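PDB 4OHF: cytosolic IMP-GMP specific 5'-nucleotidase from Legionella pneumophila subsp. pneumophila, which probably catalyses the magnesium-dependent hydrolysis of purine nucleoside 5'-monophosphates such as IMP and GMP, releasing the nucleoside and inorganic phosphate. Local coordinates for residues 134-137 with 138-142; 247-250 with 251-254; 376-379 with 380-384. All coordinates share one frame; numbering follows the deposited sequence.

How the interactions relate
Three local contacts, each within one short run of the chain, sample different parts of one HAD-type chain. Interaction 2 (247-254) is the one at the active site: the side chain of Lys247 comes, at its nearest atoms, within about 3 Å of that of Asp23, a magnesium ligand, and about 5 Å of the bound magnesium ion. Interaction 1 (134-142), a buried helix turn, lies in the segment inserted between core strands 19-22 and 204-208; its centre is about 33 Å from that of interaction 2, and their nearest atoms are about 21 Å apart. Interaction 3 (376-384) sits on a long helix, its centre about 62 Å from that of interaction 2 and about 48 Å from that of interaction 1.

Interaction 1 of 3, residues 134-137 with 138-142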
loop_
_atom_site.group_PDB
_atom_site.type_symbol
_atom_site.label_atom_id
_atom_site.label_comp_id
_atom_site.label_asym_id
_atom_site.label_seq_id
_atom_site.Cartn_x
_atom_site.Cartn_y
_atom_site.Cartn_z
ATOM N N ILE B 134 9.389 23.133 -18.458
ATOM C CA ILE B 134 9.948 23.632 -19.705
ATOM C C ILE B 134 11.065 22.711 -20.194
ATOM O O ILE B 134 11.052 22.256 -21.344
ATOM C CB ILE B 134 10.512 25.041 -19.539
ATOM C CG1 ILE B 134 9.378 26.014 -19.198
ATOM C CG2 ILE B 134 11.232 25.451 -20.812
ATOM C CD1 ILE B 134 9.848 27.411 -18.873
ATOM N N LEU B 135 12.025 22.426 -19.317
ATOM C CA LEU B 135 13.124 21.553 -19.686
ATOM C C LEU B 135 12.621 20.177 -20.127
ATOM O O LEU B 135 12.950 19.719 -21.218
ATOM C CB LEU B 135 14.094 21.390 -18.522
ATOM C CG LEU B 135 15.318 20.521 -18.842
ATOM C CD1 LEU B 135 16.011 21.102 -20.043
ATOM C CD2 LEU B 135 16.274 20.458 -17.662
ATOM N N TYR B 136 11.821 19.520 -19.287
ATOM C CA TYR B 136 11.304 18.198 -19.614
ATOM C C TYR B 136 10.597 18.216 -20.957
ATOM O O TYR B 136 10.750 17.305 -21.765
ATOM C CB TYR B 136 10.331 17.716 -18.548
ATOM C CG TYR B 136 9.888 16.285 -18.752
ATOM C CD1 TYR B 136 10.776 15.229 -18.570
ATOM C CD2 TYR B 136 8.582 15.987 -19.122
ATOM C CE1 TYR B 136 10.375 13.906 -18.746
ATOM C CE2 TYR B 136 8.165 14.668 -19.305
ATOM C CZ TYR B 136 9.066 13.633 -19.116
ATOM O OH TYR B 136 8.656 12.335 -19.312
ATOM N N GLY B 137 9.820 19.260 -21.194
ATOM C CA GLY B 137 9.119 19.350 -22.455
ATOM C C GLY B 137 10.083 19.300 -23.622
ATOM O O GLY B 137 9.911 18.508 -24.544
ATOM N N GLN B 138 11.105 20.150 -23.585
ATOM C CA GLN B 138 12.097 20.202 -24.653
ATOM C C GLN B 138 12.864 18.895 -24.778
ATOM O O GLN B 138 13.142 18.440 -25.883
ATOM C CB GLN B 138 13.058 21.357 -24.402
ATOM C CG GLN B 138 12.371 22.712 -24.442
ATOM C CD GLN B 138 13.224 23.809 -23.837
ATOM O OE1 GLN B 138 13.852 23.608 -22.791
ATOM N NE2 GLN B 138 13.243 24.978 -24.475
ATOM N N LEU B 139 13.193 18.289 -23.642
ATOM C CA LEU B 139 13.929 17.043 -23.649
ATOM C C LEU B 139 13.184 15.962 -24.428
ATOM O O LEU B 139 13.776 15.295 -25.278
ATOM C CB LEU B 139 14.208 16.576 -22.221
ATOM C CG LEU B 139 15.146 17.483 -21.421
ATOM C CD1 LEU B 139 15.448 16.853 -20.070
ATOM C CD2 LEU B 139 16.437 17.700 -22.200
ATOM N N VAL B 140 11.891 15.789 -24.162
ATOM C CA VAL B 140 11.130 14.769 -24.873
ATOM C C VAL B 140 11.019 15.137 -26.354
ATOM O O VAL B 140 10.981 14.258 -27.215
ATOM C CB VAL B 140 9.712 14.564 -24.275
ATOM C CG1 VAL B 140 9.799 14.315 -22.769
ATOM C CG2 VAL B 140 8.852 15.740 -24.573
ATOM N N ASP B 141 10.974 16.433 -26.654
ATOM C CA ASP B 141 10.906 16.877 -28.042
ATOM C C ASP B 141 12.118 16.385 -28.822
ATOM O O ASP B 141 12.021 16.058 -30.009
ATOM C CB ASP B 141 10.882 18.396 -28.119
ATOM C CG ASP B 141 9.493 18.959 -27.988
ATOM O OD1 ASP B 141 9.325 20.186 -28.187
ATOM O OD2 ASP B 141 8.569 18.171 -27.689
ATOM N N LEU B 142 13.258 16.357 -28.135
ATOM C CA LEU B 142 14.538 15.932 -28.698
ATOM C C LEU B 142 14.611 14.405 -28.719
ATOM O O LEU B 142 15.145 13.812 -29.658
ATOM C CB LEU B 142 15.680 16.513 -27.850
ATOM C CG LEU B 142 17.074 16.737 -28.445
ATOM C CD1 LEU B 142 17.788 15.420 -28.577
ATOM C CD2 LEU B 142 16.953 17.455 -29.787
#
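Tyr136 and Val140 make the aromatic contact of this helix turn: CG1 of Val140 lies over one face of the tyrosine ring, toward its rim, 3.9 Å from the Tyr136 ring centroid and 16° off the normal. The tyrosine CG stands opposite its own backbone N (chi1 -173°), which swings the ring out beside the carbonyl carbon. Apolar contact continues at Leu135, whose CG meets Leu139 CD1 at 3.9 Å, the two side chains lying at an angle to each other. Ile134 and Gln138 run side by side, with Ile134 CG2 3.8 Å from Gln138 OE1. All three pairs follow the i to i+4 spacing of helix 129-143, which lies in the insertion between core strands 19-22 and 204-208, where HAD enzymes carry a C1-type cap. Leu135 packs on Tyr41, Val44 and Leu48 of helix 33-51, and Leu139 on Ile156 and Val160 of helix 153-170. Among polar groups, the Gln138 amide is held at both ends, OE1 by Tyr41 OH and NE2 by Lys62 O. Backbone hydrogen bonds run i+4 to i beneath them, from Gln138 N to Ile134 O through to Asp141 N to Gly137 O; that of Leu139 N to Leu135 O measures 2.8 Å.

Interaction 2 of 3, residues 247-250 with 251-254. With PO4 (phosphate ion), chain H.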
loop_
_atom_site.group_PDB
_atom_site.type_symbol
_atom_site.label_atom_id
_atom_site.label_comp_id
_atom_site.label_asym_id
_atom_site.label_seq_id
_atom_site.Cartn_x
_atom_site.Cartn_y
_atom_site.Cartn_z
ATOM N N LYS B 247 12.564 20.158 5.630
ATOM C CA LYS B 247 11.125 20.049 5.460
ATOM C C LYS B 247 10.939 19.189 4.199
ATOM O O LYS B 247 11.797 19.172 3.314
ATOM C CB LYS B 247 10.519 21.437 5.246
ATOM C CG LYS B 247 10.600 22.348 6.455
ATOM C CD LYS B 247 10.206 23.792 6.107
ATOM C CE LYS B 247 11.232 24.423 5.147
ATOM N NZ LYS B 247 10.912 25.830 4.774
ATOM N N PRO B 248 9.804 18.498 4.077
ATOM C CA PRO B 248 8.675 18.452 5.003
ATOM C C PRO B 248 8.902 17.589 6.235
ATOM O O PRO B 248 8.189 17.731 7.241
ATOM C CB PRO B 248 7.555 17.903 4.133
ATOM C CG PRO B 248 8.295 16.926 3.270
ATOM C CD PRO B 248 9.530 17.707 2.868
ATOM N N ARG B 249 9.880 16.692 6.164
ATOM C CA ARG B 249 10.149 15.790 7.280
ATOM C C ARG B 249 10.262 16.488 8.621
ATOM O O ARG B 249 9.960 15.888 9.656
ATOM C CB ARG B 249 11.392 14.935 7.005
ATOM C CG ARG B 249 11.103 13.764 6.080
ATOM C CD ARG B 249 12.207 12.723 6.099
ATOM N NE ARG B 249 13.403 13.191 5.423
ATOM C CZ ARG B 249 14.449 12.424 5.137
ATOM N NH1 ARG B 249 15.497 12.954 4.509
ATOM N NH2 ARG B 249 14.451 11.138 5.475
ATOM N N PHE B 250 10.687 17.747 8.627
ATOM C CA PHE B 250 10.772 18.468 9.891
ATOM C C PHE B 250 9.403 18.451 10.595
ATOM O O PHE B 250 9.314 18.341 11.817
ATOM C CB PHE B 250 11.162 19.924 9.669
ATOM C CG PHE B 250 11.055 20.779 10.916
ATOM C CD1 PHE B 250 12.177 21.026 11.717
ATOM C CD2 PHE B 250 9.830 21.318 11.303
ATOM C CE1 PHE B 250 12.080 21.796 12.881
ATOM C CE2 PHE B 250 9.721 22.081 12.456
ATOM C CZ PHE B 250 10.856 22.320 13.252
ATOM N N PHE B 251 8.341 18.584 9.811
ATOM C CA PHE B 251 6.991 18.616 10.337
ATOM C C PHE B 251 6.472 17.288 10.884
ATOM O O PHE B 251 5.798 17.270 11.902
ATOM C CB PHE B 251 6.028 19.116 9.256
ATOM C CG PHE B 251 6.304 20.510 8.803
ATOM C CD1 PHE B 251 6.802 20.759 7.527
ATOM C CD2 PHE B 251 6.082 21.583 9.656
ATOM C CE1 PHE B 251 7.075 22.059 7.109
ATOM C CE2 PHE B 251 6.350 22.881 9.253
ATOM C CZ PHE B 251 6.848 23.122 7.973
ATOM N N TYR B 252 6.790 16.178 10.226
ATOM C CA TYR B 252 6.267 14.892 10.679
ATOM C C TYR B 252 7.268 13.847 11.149
ATOM O O TYR B 252 6.880 12.869 11.792
ATOM C CB TYR B 252 5.390 14.273 9.580
ATOM C CG TYR B 252 6.104 14.057 8.264
ATOM C CD1 TYR B 252 5.853 14.888 7.166
ATOM C CD2 TYR B 252 7.012 13.015 8.108
ATOM C CE1 TYR B 252 6.486 14.681 5.943
ATOM C CE2 TYR B 252 7.657 12.796 6.883
ATOM C CZ TYR B 252 7.385 13.637 5.808
ATOM O OH TYR B 252 8.012 13.435 4.604
ATOM N N ASP B 253 8.542 14.031 10.829
ATOM C CA ASP B 253 9.550 13.065 11.238
ATOM C C ASP B 253 10.041 13.335 12.660
ATOM O O ASP B 253 9.419 14.100 13.395
ATOM C CB ASP B 253 10.704 13.086 10.248
ATOM C CG ASP B 253 11.304 11.718 10.040
ATOM O OD1 ASP B 253 11.609 11.353 8.875
ATOM O OD2 ASP B 253 11.466 11.006 11.059
ATOM N N ASN B 254 11.143 12.707 13.060
ATOM C CA ASN B 254 11.655 12.900 14.415
ATOM C C ASN B 254 13.164 13.163 14.458
ATOM O O ASN B 254 13.843 12.804 15.426
ATOM C CB ASN B 254 11.332 11.677 15.259
ATOM C CG ASN B 254 11.978 10.421 14.713
ATOM O OD1 ASN B 254 11.871 9.349 15.305
ATOM N ND2 ASN B 254 12.662 10.548 13.574
HETATM P P PO4 H . 13.645 27.672 2.488
HETATM O O1 PO4 H . 14.886 27.235 1.794
HETATM O O2 PO4 H . 12.601 28.002 1.496
HETATM O O3 PO4 H . 13.936 28.876 3.314
HETATM O O4 PO4 H . 13.151 26.569 3.350
#
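The phosphate-binding corner of the HAD active site is where Lys247 and Phe251 meet, the lysine chain slanting past the ring with CG 3.6 Å from Phe251 CE1. From there Lys247 runs on to a bound phosphate ion, probably from the crystallisation liquor, and its NZ donates to PO4 O4 at 2.8 Å. The same NZ bonds Leu208 O and Tyr300 OH and, weakly, Asp23 OD2, so several partners hold this nitrogen beside the metal site. Thr209 OG1 and the backbone N atoms of Asp25 and Asn210 also hold the phosphate.

A cis peptide joins Lys247 to Pro248, and a short helical turn, 249-252, follows. Phe251 N bonds Pro248 O at 2.7 Å, approaching from above the carbonyl plane, while Asp253 N bonds Arg249 O at 2.6 Å, in the plane of the Arg249 carbonyl. Phe250 points an edge at the face of Phe251 in a T-shaped pair, centroids 5.7 Å apart and planes at 86°. Tyr252 takes the torsion that wedges its CG between backbone N and carbonyl carbon (chi1 58°), turning the ring back over Arg249: CA of Arg249 sits over one face, 3.9 Å from the Tyr252 ring centroid. Pro248 lies alongside the same ring, its CB 3.8 Å from Tyr252 CE1.

Arg249 and Asp253 run side by side, but NE of Arg249 stays 4.3 Å from Asp253 OD1, beyond a salt bridge. Their charged ends instead cross to the second subunit, where Arg249 pairs with Asp253 and Asn254 of that chain and Asp253 with its Arg249. A lysine reaching the phosphate from just beyond a core strand, here 240-243, is consistent with the motif III lysine of HAD phosphatases.

Interaction 3 of 3, residues 376-379 with 380-384; sequences EIHD and LQLQI
Glu376 meets Leu380 one helical turn on, the leucine side chain lying crosswise to that of the glutamate. Its CG is modelled 3.6 Å from Leu380 CD2, but that methyl is also placed too close to Glu376 O, so the detail of this pair is doubtful. The backbone bond from Leu380 N to Glu376 O, 2.9 Å, carries the same uncertainty about the oxygen.

Ile377 takes part through its backbone, with Gln381 N donating to Ile377 O at 3.1 Å, while its CB points away from residues 380-384.

His378 brings the main side-chain contact. With chi1 near 180° (176°), the imidazole projects on the carbonyl side, where Leu382 of the following turn meets it. CD1 of Leu382 stands over one face, 4.3 Å from the His378 ring centroid and 27° off the normal, with His378 NE2 3.9 Å from the same Leu382 CD1. The amide of Gln381 is turned 83° to the imidazole plane, its OE1 3.9 Å from His378 CD2. Beneath these side chains Leu382 N bonds His378 O at 3.3 Å. The ring and the leucine are both exposed, so this CH-pi contact belongs to the helix surface.

Asp379 accepts from Gln383 N at its backbone O, 2.8 Å away. Its carboxylate looks back along the helix instead, where OD2 is bonded by Gln375 NE2, a side-chain pair spaced i to i-4.

Both segments lie on helix 374-399, which forms a helical hairpin with the preceding helix 338-367. Glu376 packs on Leu361, Leu380 on Tyr358, and Gln383 and Ile384 on Leu354, so successive turns of 374-399 meet residues progressively earlier in helix 338-367 as the two run antiparallel.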
loop_
_atom_site.group_PDB
_atom_site.type_symbol
_atom_site.label_atom_id
_atom_site.label_comp_id
_atom_site.label_asym_id
_atom_site.label_seq_id
_atom_site.Cartn_x
_atom_site.Cartn_y
_atom_site.Cartn_z
ATOM N N GLU B 376 -41.094 28.605 -34.682
ATOM C CA GLU B 376 -40.284 29.185 -33.619
ATOM C C GLU B 376 -39.044 28.317 -33.317
ATOM O O GLU B 376 -37.923 28.825 -33.259
ATOM C CB GLU B 376 -41.136 29.357 -32.355
ATOM C CG GLU B 376 -40.733 30.541 -31.501
ATOM C CD GLU B 376 -41.534 30.651 -30.219
ATOM O OE1 GLU B 376 -42.772 30.490 -30.272
ATOM O OE2 GLU B 376 -40.923 30.916 -29.158
ATOM N N ILE B 377 -39.238 27.011 -33.144
ATOM C CA ILE B 377 -38.117 26.124 -32.848
ATOM C C ILE B 377 -36.954 26.279 -33.834
ATOM O O ILE B 377 -35.791 26.283 -33.428
ATOM C CB ILE B 377 -38.565 24.634 -32.794
ATOM C CG1 ILE B 377 -39.078 24.173 -34.160
ATOM C CG2 ILE B 377 -39.658 24.456 -31.747
ATOM C CD1 ILE B 377 -37.999 23.600 -35.105
ATOM N N HIS B 378 -37.263 26.410 -35.125
ATOM C CA HIS B 378 -36.224 26.571 -36.143
ATOM C C HIS B 378 -35.445 27.883 -35.954
ATOM O O HIS B 378 -34.235 27.930 -36.190
ATOM C CB HIS B 378 -36.835 26.528 -37.553
ATOM C CG HIS B 378 -35.846 26.793 -38.647
ATOM N ND1 HIS B 378 -35.727 28.019 -39.269
ATOM C CD2 HIS B 378 -34.903 25.996 -39.208
ATOM C CE1 HIS B 378 -34.757 27.965 -40.166
ATOM N NE2 HIS B 378 -34.240 26.749 -40.149
ATOM N N ASP B 379 -36.139 28.943 -35.535
ATOM C CA ASP B 379 -35.492 30.229 -35.313
ATOM C C ASP B 379 -34.612 30.152 -34.080
ATOM O O ASP B 379 -33.456 30.582 -34.115
ATOM C CB ASP B 379 -36.530 31.339 -35.167
ATOM C CG ASP B 379 -37.391 31.487 -36.409
ATOM O OD1 ASP B 379 -36.845 31.371 -37.534
ATOM O OD2 ASP B 379 -38.612 31.719 -36.261
ATOM N N LEU B 380 -35.146 29.603 -32.992
ATOM C CA LEU B 380 -34.353 29.448 -31.784
ATOM C C LEU B 380 -33.048 28.738 -32.157
ATOM O O LEU B 380 -31.981 29.089 -31.659
ATOM C CB LEU B 380 -35.097 28.614 -30.733
ATOM C CG LEU B 380 -36.164 29.230 -29.829
ATOM C CD1 LEU B 380 -35.591 30.460 -29.137
ATOM C CD2 LEU B 380 -37.396 29.590 -30.641
ATOM N N GLN B 381 -33.134 27.748 -33.042
ATOM C CA GLN B 381 -31.952 26.997 -33.464
ATOM C C GLN B 381 -30.877 27.913 -34.053
ATOM O O GLN B 381 -29.721 27.870 -33.628
ATOM C CB GLN B 381 -32.340 25.915 -34.483
ATOM C CG GLN B 381 -31.171 25.051 -34.984
ATOM C CD GLN B 381 -31.028 25.046 -36.522
ATOM O OE1 GLN B 381 -31.878 24.502 -37.247
ATOM N NE2 GLN B 381 -29.948 25.661 -37.019
ATOM N N LEU B 382 -31.255 28.736 -35.030
ATOM C CA LEU B 382 -30.311 29.667 -35.663
ATOM C C LEU B 382 -29.792 30.669 -34.635
ATOM O O LEU B 382 -28.585 30.882 -34.497
ATOM C CB LEU B 382 -30.996 30.400 -36.826
ATOM C CG LEU B 382 -30.856 29.744 -38.212
ATOM C CD1 LEU B 382 -31.192 28.260 -38.160
ATOM C CD2 LEU B 382 -31.770 30.461 -39.193
ATOM N N GLN B 383 -30.728 31.272 -33.915
ATOM C CA GLN B 383 -30.426 32.232 -32.864
ATOM C C GLN B 383 -29.394 31.643 -31.877
ATOM O O GLN B 383 -28.431 32.305 -31.481
ATOM C CB GLN B 383 -31.716 32.575 -32.113
ATOM C CG GLN B 383 -31.951 34.054 -31.930
ATOM C CD GLN B 383 -32.946 34.343 -30.828
ATOM O OE1 GLN B 383 -34.102 33.926 -30.899
ATOM N NE2 GLN B 383 -32.500 35.057 -29.797
ATOM N N ILE B 384 -29.599 30.395 -31.478
ATOM C CA ILE B 384 -28.686 29.766 -30.553
ATOM C C ILE B 384 -27.363 29.527 -31.251
ATOM O O ILE B 384 -26.306 29.583 -30.629
ATOM C CB ILE B 384 -29.271 28.444 -30.016
ATOM C CG1 ILE B 384 -30.494 28.749 -29.138
ATOM C CG2 ILE B 384 -28.223 27.686 -29.234
ATOM C CD1 ILE B 384 -31.225 27.509 -28.631
#